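Local coordinates for protein alginate lyase (Bacteroides ovatus, PDB 3NNB) that probably cleaves alginate by beta-elimination, using a mainly helical fold, at residues A[169-174]-A[196-201]; A[203-206]-A[210-213]; A[245-250]-A[293-298]; A[253-258]-A[297-302]; A[258-261]-A[265-268]. One frame throughout, in Å; residues are numbered along the deposited sequence.

Interaction 1: residues A[169-174]-A[196-201]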
# COMPACT_ATOMS: atom_id res chain seq x y z
N TYR A 169 -2.87 -0.89 3.95
CA TYR A 169 -2.83 -0.31 2.60
C TYR A 169 -2.37 -1.36 1.54
O TYR A 169 -2.87 -1.33 0.41
CB TYR A 169 -1.93 0.91 2.53
CG TYR A 169 -2.04 1.63 1.20
CD1 TYR A 169 -3.02 2.59 1.01
CD2 TYR A 169 -1.22 1.30 0.12
CE1 TYR A 169 -3.16 3.23 -0.21
CE2 TYR A 169 -1.35 1.94 -1.10
CZ TYR A 169 -2.34 2.91 -1.25
OH TYR A 169 -2.48 3.53 -2.50
N SER A 170 -1.44 -2.24 1.90
CA SER A 170 -0.98 -3.29 0.99
C SER A 170 -2.08 -4.27 0.51
O SER A 170 -1.87 -4.98 -0.49
CB SER A 170 0.20 -4.08 1.56
OG SER A 170 -0.20 -4.87 2.65
N PHE A 171 -3.25 -4.27 1.16
CA PHE A 171 -4.35 -5.08 0.68
C PHE A 171 -4.80 -4.63 -0.72
O PHE A 171 -5.37 -5.41 -1.48
CB PHE A 171 -5.53 -5.06 1.65
CG PHE A 171 -5.33 -5.86 2.90
CD1 PHE A 171 -4.15 -6.52 3.23
CD2 PHE A 171 -6.38 -5.91 3.81
CE1 PHE A 171 -4.05 -7.26 4.43
CE2 PHE A 171 -6.26 -6.63 4.98
CZ PHE A 171 -5.10 -7.31 5.28
N THR A 172 -4.53 -3.38 -1.06
CA THR A 172 -4.86 -2.87 -2.41
C THR A 172 -4.17 -3.70 -3.48
O THR A 172 -4.79 -4.12 -4.47
CB THR A 172 -4.56 -1.38 -2.56
OG1 THR A 172 -3.17 -1.12 -2.34
CG2 THR A 172 -5.51 -0.53 -1.64
N GLU A 173 -2.89 -3.97 -3.27
CA GLU A 173 -2.09 -4.79 -4.14
C GLU A 173 -2.39 -6.29 -3.98
O GLU A 173 -2.50 -7.01 -4.97
CB GLU A 173 -0.60 -4.52 -3.87
CG GLU A 173 0.31 -5.28 -4.73
CD GLU A 173 1.79 -4.87 -4.59
OE1 GLU A 173 2.10 -4.11 -3.66
OE2 GLU A 173 2.61 -5.39 -5.40
N MSE A 174 -2.54 -6.75 -2.73
CA MSE A 174 -2.90 -8.13 -2.47
C MSE A 174 -4.14 -8.59 -3.24
O MSE A 174 -4.19 -9.70 -3.73
CB MSE A 174 -3.11 -8.34 -0.98
CG MSE A 174 -3.16 -9.79 -0.61
SE MSE A 174 -3.68 -10.12 1.23
CE MSE A 174 -5.51 -9.65 1.03
N LYS A 196 -14.30 -12.00 -0.53
CA LYS A 196 -15.19 -10.88 -0.88
C LYS A 196 -16.09 -10.52 0.30
O LYS A 196 -16.37 -9.35 0.54
CB LYS A 196 -16.01 -11.21 -2.11
CG LYS A 196 -15.17 -11.25 -3.36
CD LYS A 196 -15.95 -11.71 -4.60
CE LYS A 196 -16.90 -10.66 -5.15
NZ LYS A 196 -18.16 -10.56 -4.35
N GLU A 197 -16.55 -11.52 1.06
CA GLU A 197 -17.39 -11.28 2.24
C GLU A 197 -16.61 -10.54 3.33
O GLU A 197 -17.12 -9.62 3.95
CB GLU A 197 -18.01 -12.57 2.79
CG GLU A 197 -19.19 -13.07 1.93
CD GLU A 197 -19.82 -14.37 2.41
OE1 GLU A 197 -19.33 -14.96 3.38
OE2 GLU A 197 -20.83 -14.79 1.81
N TRP A 198 -15.35 -10.92 3.55
CA TRP A 198 -14.49 -10.21 4.51
C TRP A 198 -14.33 -8.74 4.12
O TRP A 198 -14.55 -7.84 4.94
CB TRP A 198 -13.13 -10.89 4.65
CG TRP A 198 -12.34 -10.41 5.82
CD1 TRP A 198 -12.26 -11.03 7.05
CD2 TRP A 198 -11.46 -9.28 5.89
NE1 TRP A 198 -11.44 -10.34 7.87
CE2 TRP A 198 -10.92 -9.27 7.20
CE3 TRP A 198 -11.06 -8.31 4.99
CZ2 TRP A 198 -10.04 -8.31 7.62
CZ3 TRP A 198 -10.18 -7.35 5.41
CH2 TRP A 198 -9.68 -7.36 6.72
N PHE A 199 -13.98 -8.48 2.85
CA PHE A 199 -13.77 -7.12 2.39
C PHE A 199 -15.11 -6.35 2.38
O PHE A 199 -15.11 -5.16 2.56
CB PHE A 199 -13.08 -7.08 1.01
CG PHE A 199 -11.58 -7.15 1.13
CD1 PHE A 199 -10.84 -6.00 1.44
CD2 PHE A 199 -10.90 -8.39 1.04
CE1 PHE A 199 -9.49 -6.06 1.61
CE2 PHE A 199 -9.53 -8.43 1.22
CZ PHE A 199 -8.83 -7.26 1.51
N THR A 200 -16.23 -7.03 2.17
CA THR A 200 -17.56 -6.35 2.19
C THR A 200 -17.80 -5.82 3.60
O THR A 200 -18.22 -4.69 3.77
CB THR A 200 -18.69 -7.30 1.78
OG1 THR A 200 -18.55 -7.68 0.39
CG2 THR A 200 -20.04 -6.68 2.02
N GLN A 201 -17.50 -6.66 4.61
CA GLN A 201 -17.62 -6.27 5.99
C GLN A 201 -16.67 -5.17 6.39
O GLN A 201 -17.02 -4.22 7.08
CB GLN A 201 -17.48 -7.44 6.91
CG GLN A 201 -18.66 -8.37 6.85
CD GLN A 201 -18.46 -9.55 7.80
OE1 GLN A 201 -17.79 -10.51 7.46
NE2 GLN A 201 -19.01 -9.46 8.98

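Interaction 2: residues A[203-206]-A[210-213]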
# COMPACT_ATOMS: atom_id res chain seq x y z
N VAL A 203 -15.48 -2.82 4.35
CA VAL A 203 -16.04 -1.62 3.72
C VAL A 203 -17.24 -1.05 4.49
O VAL A 203 -17.28 0.18 4.72
CB VAL A 203 -16.37 -1.81 2.22
CG1 VAL A 203 -17.18 -0.54 1.69
CG2 VAL A 203 -15.05 -2.06 1.39
N GLU A 204 -18.11 -1.93 4.97
CA GLU A 204 -19.20 -1.51 5.86
C GLU A 204 -18.67 -0.82 7.11
O GLU A 204 -19.20 0.20 7.53
CB GLU A 204 -20.07 -2.71 6.24
CG GLU A 204 -20.95 -3.14 5.08
CD GLU A 204 -21.75 -4.39 5.37
OE1 GLU A 204 -21.46 -5.12 6.32
OE2 GLU A 204 -22.68 -4.62 4.59
N TRP A 205 -17.63 -1.40 7.72
CA TRP A 205 -17.04 -0.79 8.88
C TRP A 205 -16.41 0.55 8.51
O TRP A 205 -16.52 1.52 9.29
CB TRP A 205 -15.99 -1.75 9.48
CG TRP A 205 -15.30 -1.20 10.66
CD1 TRP A 205 -15.78 -1.15 11.95
CD2 TRP A 205 -14.03 -0.55 10.68
NE1 TRP A 205 -14.86 -0.54 12.76
CE2 TRP A 205 -13.79 -0.14 12.02
CE3 TRP A 205 -13.09 -0.23 9.69
CZ2 TRP A 205 -12.64 0.56 12.37
CZ3 TRP A 205 -11.95 0.44 10.06
CH2 TRP A 205 -11.74 0.84 11.40
N MSE A 206 -15.70 0.62 7.39
CA MSE A 206 -15.02 1.87 6.97
C MSE A 206 -16.02 3.02 6.79
O MSE A 206 -15.72 4.17 7.09
CB MSE A 206 -14.26 1.67 5.68
CG MSE A 206 -13.00 0.86 5.89
SE MSE A 206 -12.14 0.39 4.21
CE MSE A 206 -11.52 2.12 3.69
N PRO A 210 -16.59 5.28 13.82
CA PRO A 210 -15.97 6.57 14.14
C PRO A 210 -14.42 6.56 14.04
O PRO A 210 -13.82 7.60 13.83
CB PRO A 210 -16.42 6.86 15.58
CG PRO A 210 -16.80 5.59 16.12
CD PRO A 210 -17.28 4.69 14.97
N VAL A 211 -13.81 5.39 14.21
CA VAL A 211 -12.36 5.27 14.11
C VAL A 211 -11.98 5.44 12.65
O VAL A 211 -11.08 6.26 12.30
CB VAL A 211 -11.89 3.92 14.70
CG1 VAL A 211 -10.36 3.72 14.49
CG2 VAL A 211 -12.24 3.84 16.19
N ALA A 212 -12.69 4.75 11.75
CA ALA A 212 -12.43 4.90 10.32
C ALA A 212 -12.71 6.34 9.86
O ALA A 212 -11.99 6.87 9.03
CB ALA A 212 -13.24 3.89 9.50
N ALA A 213 -13.76 6.97 10.40
CA ALA A 213 -14.13 8.32 10.06
C ALA A 213 -13.00 9.29 10.33
O ALA A 213 -12.83 10.27 9.58
CB ALA A 213 -15.42 8.76 10.85

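Interaction 3: residues A[245-250]-A[293-298]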
# COMPACT_ATOMS: atom_id res chain seq x y z
N LYS A 245 -18.04 7.09 -7.10
CA LYS A 245 -18.27 8.27 -6.28
C LYS A 245 -16.97 8.76 -5.65
O LYS A 245 -16.67 9.94 -5.66
CB LYS A 245 -19.30 8.00 -5.20
CG LYS A 245 -19.38 9.08 -4.14
CD LYS A 245 -20.32 8.67 -3.01
CE LYS A 245 -20.76 9.88 -2.19
NZ LYS A 245 -19.63 10.49 -1.42
N THR A 246 -16.21 7.83 -5.07
CA THR A 246 -14.98 8.16 -4.35
C THR A 246 -13.96 8.73 -5.35
O THR A 246 -13.26 9.70 -5.06
CB THR A 246 -14.46 6.91 -3.61
OG1 THR A 246 -15.50 6.39 -2.79
CG2 THR A 246 -13.24 7.26 -2.72
N ILE A 247 -13.89 8.13 -6.52
CA ILE A 247 -13.01 8.64 -7.60
C ILE A 247 -13.39 10.04 -8.04
O ILE A 247 -12.54 10.93 -8.17
CB ILE A 247 -13.00 7.68 -8.80
CG1 ILE A 247 -12.29 6.36 -8.41
CG2 ILE A 247 -12.29 8.31 -10.03
CD1 ILE A 247 -12.47 5.20 -9.40
N GLN A 248 -14.68 10.26 -8.29
CA GLN A 248 -15.13 11.55 -8.78
C GLN A 248 -14.91 12.67 -7.80
O GLN A 248 -14.61 13.78 -8.21
CB GLN A 248 -16.59 11.45 -9.26
CG GLN A 248 -16.59 10.64 -10.59
CD GLN A 248 -17.96 10.23 -11.09
OE1 GLN A 248 -18.97 10.37 -10.40
NE2 GLN A 248 -17.98 9.68 -12.30
N GLU A 249 -14.96 12.37 -6.51
CA GLU A 249 -14.72 13.35 -5.46
C GLU A 249 -13.24 13.56 -5.11
O GLU A 249 -12.89 14.54 -4.43
CB GLU A 249 -15.50 12.97 -4.21
CG GLU A 249 -16.98 13.01 -4.44
CD GLU A 249 -17.79 12.65 -3.21
OE1 GLU A 249 -17.24 12.32 -2.13
OE2 GLU A 249 -19.02 12.72 -3.34
N PHE A 250 -12.38 12.65 -5.59
CA PHE A 250 -10.98 12.61 -5.16
C PHE A 250 -10.16 13.87 -5.53
O PHE A 250 -9.42 14.38 -4.69
CB PHE A 250 -10.35 11.30 -5.65
CG PHE A 250 -8.92 11.06 -5.28
CD1 PHE A 250 -8.59 10.41 -4.08
CD2 PHE A 250 -7.90 11.40 -6.15
CE1 PHE A 250 -7.29 10.13 -3.77
CE2 PHE A 250 -6.60 11.12 -5.84
CZ PHE A 250 -6.31 10.45 -4.67
N SER A 293 -8.20 4.68 -14.04
CA SER A 293 -8.07 4.48 -15.49
C SER A 293 -8.86 3.26 -15.94
O SER A 293 -9.35 3.17 -17.08
CB SER A 293 -6.59 4.29 -15.90
OG SER A 293 -6.09 3.04 -15.46
N THR A 294 -8.96 2.28 -15.06
CA THR A 294 -9.71 1.05 -15.42
C THR A 294 -11.22 1.32 -15.56
O THR A 294 -11.93 0.51 -16.19
CB THR A 294 -9.45 -0.11 -14.44
OG1 THR A 294 -10.12 0.09 -13.19
CG2 THR A 294 -7.95 -0.38 -14.26
N LEU A 295 -11.70 2.40 -14.97
CA LEU A 295 -13.06 2.82 -15.07
C LEU A 295 -13.20 4.03 -16.02
O LEU A 295 -14.23 4.65 -16.04
CB LEU A 295 -13.60 3.20 -13.68
CG LEU A 295 -13.59 2.14 -12.58
CD1 LEU A 295 -14.20 2.70 -11.31
CD2 LEU A 295 -14.32 0.90 -13.04
N GLY A 296 -12.15 4.37 -16.75
CA GLY A 296 -12.18 5.49 -17.69
C GLY A 296 -12.25 6.87 -17.08
O GLY A 296 -12.66 7.83 -17.73
N GLN A 297 -11.82 6.98 -15.82
CA GLN A 297 -11.79 8.23 -15.09
C GLN A 297 -10.37 8.81 -15.05
O GLN A 297 -9.41 8.15 -14.64
CB GLN A 297 -12.33 8.05 -13.67
CG GLN A 297 -13.69 7.35 -13.60
CD GLN A 297 -14.75 8.14 -14.33
OE1 GLN A 297 -14.99 9.29 -14.00
NE2 GLN A 297 -15.36 7.53 -15.37
N ASP A 298 -10.22 10.03 -15.55
CA ASP A 298 -8.89 10.63 -15.70
C ASP A 298 -8.57 11.44 -14.44
O ASP A 298 -8.75 12.65 -14.41
CB ASP A 298 -8.85 11.52 -16.93
CG ASP A 298 -7.45 12.01 -17.24
OD1 ASP A 298 -6.52 11.82 -16.40
OD2 ASP A 298 -7.27 12.60 -18.32

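Interaction 4: residues A[253-258]-A[297-302]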
# COMPACT_ATOMS: atom_id res chain seq x y z
N LYS A 253 -11.36 16.70 -3.05
CA LYS A 253 -11.22 16.34 -1.65
C LYS A 253 -9.77 16.12 -1.22
O LYS A 253 -9.40 16.49 -0.08
CB LYS A 253 -12.02 15.07 -1.35
CG LYS A 253 -12.17 14.75 0.12
CD LYS A 253 -13.02 13.47 0.34
CE LYS A 253 -14.44 13.59 -0.15
NZ LYS A 253 -15.14 14.74 0.52
N ARG A 254 -8.97 15.59 -2.14
CA ARG A 254 -7.61 15.14 -1.81
C ARG A 254 -6.53 15.90 -2.60
O ARG A 254 -5.68 16.55 -2.01
CB ARG A 254 -7.44 13.63 -2.02
CG ARG A 254 -8.48 12.79 -1.32
CD ARG A 254 -8.53 12.99 0.20
NE ARG A 254 -9.59 12.17 0.76
CZ ARG A 254 -9.92 12.14 2.05
NH1 ARG A 254 -9.34 12.93 2.92
NH2 ARG A 254 -10.85 11.30 2.45
N LEU A 255 -6.57 15.86 -3.93
CA LEU A 255 -5.49 16.45 -4.69
C LEU A 255 -5.40 17.96 -4.50
O LEU A 255 -4.33 18.51 -4.30
CB LEU A 255 -5.63 16.17 -6.21
CG LEU A 255 -5.58 14.69 -6.59
CD1 LEU A 255 -5.78 14.52 -8.08
CD2 LEU A 255 -4.28 13.95 -6.10
N PHE A 256 -6.53 18.65 -4.61
CA PHE A 256 -6.47 20.12 -4.60
C PHE A 256 -6.33 20.65 -3.17
O PHE A 256 -5.97 21.82 -2.96
CB PHE A 256 -7.69 20.75 -5.30
CG PHE A 256 -7.93 20.26 -6.73
CD1 PHE A 256 -6.92 19.71 -7.51
CD2 PHE A 256 -9.21 20.36 -7.28
CE1 PHE A 256 -7.17 19.25 -8.81
CE2 PHE A 256 -9.45 19.91 -8.59
CZ PHE A 256 -8.45 19.37 -9.33
N ALA A 257 -6.64 19.81 -2.20
CA ALA A 257 -6.49 20.15 -0.80
C ALA A 257 -5.01 20.04 -0.39
O ALA A 257 -4.52 20.88 0.37
CB ALA A 257 -7.35 19.25 0.07
N GLN A 258 -4.35 18.99 -0.84
CA GLN A 258 -3.01 18.56 -0.36
C GLN A 258 -1.82 19.01 -1.21
O GLN A 258 -0.68 18.97 -0.72
CB GLN A 258 -2.96 17.04 -0.18
CG GLN A 258 -3.99 16.51 0.79
CD GLN A 258 -3.80 15.08 1.20
OE1 GLN A 258 -2.68 14.51 1.14
NE2 GLN A 258 -4.91 14.47 1.65
N GLN A 297 -11.82 6.98 -15.82
CA GLN A 297 -11.79 8.23 -15.09
C GLN A 297 -10.37 8.81 -15.05
O GLN A 297 -9.41 8.15 -14.64
CB GLN A 297 -12.33 8.05 -13.67
CG GLN A 297 -13.69 7.35 -13.60
CD GLN A 297 -14.75 8.14 -14.33
OE1 GLN A 297 -14.99 9.29 -14.00
NE2 GLN A 297 -15.36 7.53 -15.37
N ASP A 298 -10.22 10.03 -15.55
CA ASP A 298 -8.89 10.63 -15.70
C ASP A 298 -8.57 11.44 -14.44
O ASP A 298 -8.75 12.65 -14.41
CB ASP A 298 -8.85 11.52 -16.93
CG ASP A 298 -7.45 12.01 -17.24
OD1 ASP A 298 -6.52 11.82 -16.40
OD2 ASP A 298 -7.27 12.60 -18.32
N ILE A 299 -8.07 10.76 -13.41
CA ILE A 299 -7.60 11.44 -12.21
C ILE A 299 -6.24 12.11 -12.48
O ILE A 299 -5.96 13.21 -11.98
CB ILE A 299 -7.50 10.43 -11.07
CG1 ILE A 299 -8.90 9.99 -10.63
CG2 ILE A 299 -6.64 10.96 -9.87
CD1 ILE A 299 -9.75 11.15 -10.01
N TYR A 300 -5.39 11.47 -13.28
CA TYR A 300 -4.03 11.97 -13.45
C TYR A 300 -4.00 13.44 -13.90
O TYR A 300 -3.22 14.24 -13.39
CB TYR A 300 -3.22 11.12 -14.44
CG TYR A 300 -1.78 11.54 -14.54
CD1 TYR A 300 -1.38 12.50 -15.44
CD2 TYR A 300 -0.79 10.98 -13.69
CE1 TYR A 300 -0.04 12.88 -15.51
CE2 TYR A 300 0.50 11.35 -13.74
CZ TYR A 300 0.89 12.32 -14.64
OH TYR A 300 2.20 12.68 -14.70
N ASN A 301 -4.84 13.79 -14.88
CA ASN A 301 -4.83 15.11 -15.48
C ASN A 301 -5.73 16.13 -14.75
O ASN A 301 -5.84 17.28 -15.20
CB ASN A 301 -5.23 14.98 -16.97
CG ASN A 301 -4.18 14.26 -17.77
OD1 ASN A 301 -4.43 13.18 -18.38
ND2 ASN A 301 -2.98 14.80 -17.76
N ALA A 302 -6.34 15.72 -13.63
CA ALA A 302 -7.24 16.60 -12.88
C ALA A 302 -6.45 17.80 -12.38
O ALA A 302 -5.44 17.63 -11.72
CB ALA A 302 -7.93 15.88 -11.72

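Interaction 5: residues A[258-261]-A[265-268]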
# COMPACT_ATOMS: atom_id res chain seq x y z
N GLN A 258 -4.35 18.99 -0.84
CA GLN A 258 -3.01 18.56 -0.36
C GLN A 258 -1.82 19.01 -1.21
O GLN A 258 -0.68 18.97 -0.72
CB GLN A 258 -2.96 17.04 -0.18
CG GLN A 258 -3.99 16.51 0.79
CD GLN A 258 -3.80 15.08 1.20
OE1 GLN A 258 -2.68 14.51 1.14
NE2 GLN A 258 -4.91 14.47 1.65
N ILE A 259 -2.08 19.46 -2.44
CA ILE A 259 -1.07 19.96 -3.34
C ILE A 259 -1.23 21.48 -3.52
O ILE A 259 -2.30 21.96 -3.84
CB ILE A 259 -1.12 19.25 -4.71
CG1 ILE A 259 -1.06 17.72 -4.53
CG2 ILE A 259 -0.02 19.75 -5.66
CD1 ILE A 259 -1.44 16.99 -5.83
N GLU A 260 -0.16 22.22 -3.26
CA GLU A 260 -0.19 23.66 -3.48
C GLU A 260 0.07 23.98 -4.96
O GLU A 260 0.46 23.12 -5.74
CB GLU A 260 0.85 24.34 -2.59
CG GLU A 260 0.55 24.26 -1.15
CD GLU A 260 -0.63 25.09 -0.74
OE1 GLU A 260 -0.64 26.34 -0.99
OE2 GLU A 260 -1.58 24.51 -0.17
N PRO A 261 -0.16 25.24 -5.36
CA PRO A 261 -0.05 25.50 -6.78
C PRO A 261 1.36 25.32 -7.37
O PRO A 261 1.52 25.16 -8.58
CB PRO A 261 -0.55 26.96 -6.90
CG PRO A 261 -1.47 27.11 -5.79
CD PRO A 261 -0.79 26.35 -4.64
N GLN A 265 3.63 19.67 -1.15
CA GLN A 265 2.64 19.05 -0.30
C GLN A 265 3.02 19.39 1.13
O GLN A 265 3.80 18.66 1.78
CB GLN A 265 2.58 17.53 -0.49
CG GLN A 265 2.37 17.06 -1.93
CD GLN A 265 2.60 15.56 -2.06
OE1 GLN A 265 2.01 14.78 -1.32
NE2 GLN A 265 3.54 15.18 -2.90
N PRO A 266 2.54 20.53 1.61
CA PRO A 266 3.11 21.06 2.86
C PRO A 266 3.01 20.15 4.06
O PRO A 266 3.90 20.22 4.93
CB PRO A 266 2.31 22.36 3.10
CG PRO A 266 1.23 22.39 2.12
CD PRO A 266 1.57 21.44 1.02
N LEU A 267 1.95 19.35 4.17
CA LEU A 267 1.81 18.49 5.35
C LEU A 267 2.80 17.33 5.34
O LEU A 267 3.12 16.78 6.40
CB LEU A 267 0.39 17.97 5.50
CG LEU A 267 -0.69 19.05 5.68
CD1 LEU A 267 -2.13 18.47 5.65
CD2 LEU A 267 -0.42 19.88 6.98
N GLU A 268 3.26 16.94 4.14
CA GLU A 268 4.31 15.95 4.00
C GLU A 268 5.70 16.59 4.16
O GLU A 268 6.60 16.00 4.74
CB GLU A 268 4.21 15.24 2.67
CG GLU A 268 2.78 14.77 2.31
CD GLU A 268 2.12 13.97 3.40
OE1 GLU A 268 2.84 13.26 4.18
OE2 GLU A 268 0.87 14.08 3.50
O HOH W 1 -0.63 15.99 2.39
O HOH W 2 -0.09 18.62 2.05

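Interaction 1: residues A[169-174]-A[196-201]
F171 and F199 meet as the central aromatic pair between residues early in helix 171-180 and the middle of helix 189-208. Their rings are oblique to each other, the planes at 74° and the centroids 5.7 Å apart. The closest approach runs from F171 CD2 to F199 CZ, 3.6 Å, and F171 CB comes up to the edge of the F199 ring in its plane. W198 enlarges the aromatic group: its CH2 lies at the rim of the F171 ring, 3.9 Å from F171 CE2, while its own CE3 sits over the centre of one F199 face. With CG of W198 anti to the backbone N (chi1 -167°), the indole is brought over its neighbour's ring and to F171 at once.

The aliphatic share comes from selenomethionine M174. Its chain bends at the selenium, so that CE rests above one face of F171, toward the rim, and reaches the edge of F199, 4.1 Å from CZ.

No hydrogen bond crosses this buried contact; the indole N-H of W198 is taken up by the backbone O of M142. Y233 of helix 221-236 touches both phenylalanines. The contact joins two successive helices of a mainly helical domain, consistent with the (alpha/alpha) toroid expected from the six-hairpin clan.

Interaction 2: residues A[203-206]-A[210-213]
W205 and A212 face each other across the short break between helix 189-208 and helix 210-216, and the indole and the A212 methyl carry the contact. From CB, the torsion about the first bond sets CG anti to the backbone N (chi1 178°), which carries the flat group forward along the chain to the next helix. The six-membered ring then does the touching. CE3 lies 4.1 Å from A212 CB, CZ3 comes closer at 3.7 Å, and CH2 passes the same methyl at 3.9 Å, so A212 CB sits over one face of the ring in a CH-pi contact, 25° off the normal and shifted toward the rim. Further round, CZ2 approaches V211 CB at 4.2 Å. On the pyrrole side NE1 makes a weak hydrogen bond to T147 OG1, and H145 meets the ring system as well.

The methyl of A212 is shared: besides the indole it touches M206 O, at 3.5 Å. That carbonyl is itself hydrogen-bonded to the hydroxyl of Y226.

With no hydrogen bond between them, what holds the two segments against each other is dispersion and CH-pi attraction, and the small methyl is consistent with the CA atoms of M206 and A212 lying 5.2 Å apart.

Interaction 3: residues A[245-250]-A[293-298]
In I247 and Q297 the torsions decide which branches touch. I247 has CG2 anti to its backbone N, while CG1, beside that N (chi1 -68°), runs on into an extended CD1; two separate methyls thus face the 293-298 loop. In Q297, CG beside the backbone N keeps CB and CG against I247, and the bend at the second torsion (chi2 -60°) folds the amide back toward L295 O.

The apolar half of the contact follows. I247 CG2 packs on Q297 CB at 3.6 Å, with Q297 CG a little farther off, and I247 CD1 meets L295 CD1 at 3.6 Å. Side chains of A292 and M288 on helix 274-293 close round the isoleucine.

The polar half lies toward the surface. Q248, extended beyond CG, sends its NE2 to Q297 OE1; the bond is straight at 176° but long, 3.5 Å, and therefore weak. The two amide planes are well turned from each other. At its other end the Q297 amide is held more firmly: NE2 donates to L295 O at 3.2 Å, the acceptor lying in the plane of the amide, although the donor itself stands above the plane of the carbonyl. This internal bond fixes the rotation of the amide and so presents OE1 to Q248.

The loop owes its course to a Schellman motif ending helix 274-293: G296, with positive phi, is the C-prime residue, its N bonded to S293 O and Q297 N to A292 O. The chain leaving this helix end lies against the flank of helix 240-258.

Interaction 4: residues A[253-258]-A[297-302]
L255 is the first residue of 253-258 to reach the 297-302 loop, just where helix 240-258 passes through a wider pi-type turn at 253-255. The preceding R254 turns to other partners, a salt bridge with D227 and a hydrogen bond to the backbone O of Q216. L255 has CG beside the backbone N (chi1 -62°) and its chain extended, which aims CD1 at the loop: this one methyl lies 4.1 Å from I299 CG2, with A302 CB a little farther off. F256 comes next and approaches by its rim. Its CE1 is 3.8 Å from A302 O, the oxygen lying near the plane of the ring, and its CZ is 4.3 Å from A302 CB. The ring edge, whose hydrogens are slightly positive, is thus set toward a carbonyl oxygen, a weakly favourable arrangement.

The loop has a shape of its own. I299 to A302 form a type I beta turn closed by A302 N to I299 O, and D298 OD1 accepts from N301 N at 3.0 Å, an Asx motif in which the residue just before the turn accepts from a backbone N inside it.

Helices 274-293 and 310-317 flank the contact on helix 240-258: I310 of helix 310-317 and M285 of helix 274-293 also touch L255, I299 packs on C289 and A292 of helix 274-293, and F256 borders S304 and R308 in the chain leading to helix 310-317.

Interaction 5: residues A[258-261]-A[265-268]
The backbones of 258-261 and 265-268 approach where Q258 O faces Q265 CA, 3.3 Å away, in a CA-H...O contact with an angle of 147° at the hydrogen. The same carbonyl also receives a hydrogen bond from a water, 2.9 Å from Q258 O, which in turn accepts from L267 N at 3.0 Å. That N-H belongs to the first turn of helix 266-269, so the water carries the end of one helix over to the beginning of the next.

A second water joins side chains. It donates to Q258 OE1 at 2.8 Å and to E268 OE2 at 2.7 Å, two acceptors that lie 4.3 Å from each other and are reconciled by the hydrogens between them. Both have further donors: N281 ND2 for the glutamine oxygen and the backbone N of N221 for the carboxylate.

The arrangement is a short interhelix connection, with I259 the first residue to leave helix 240-258 and Q265 at the N-cap position of helix 266-269. Q265 directs its OE1 to N281 ND2, the same amide that serves Q258, which binds both ends of the connection to helix 274-293.

On the outer side E260 holds CG beside its backbone N (chi1 -67°), and this CG packs across the P266 ring, 3.7 Å from CD. The chain then bends at its second torsion toward the carboxylate, whose OE2 makes a long, weak ion pair with R308 NH1; the backbone O of I259 accepts from that same nitrogen.

The five contacts divide into two groups. Interactions 1 and 2 follow one another along helix 189-208, their centres about 14 Å apart. Interactions 3, 4 and 5 follow helix 240-258 to its end: 3 and 4, with centres about 9 Å apart, share Q297 and D298 and touch directly, I299 CD1 packing on I247 O at 3.4 Å, while 4 and 5 share Q258. Interaction 5 is nested within the chain loop closed by interaction 3. Centres of 1 and 5 lie about 29 Å apart, on opposite sides of the chain's centre. The sodium ion is bound by E182, S184 and F187, in the link between the two helices joined by interaction 1.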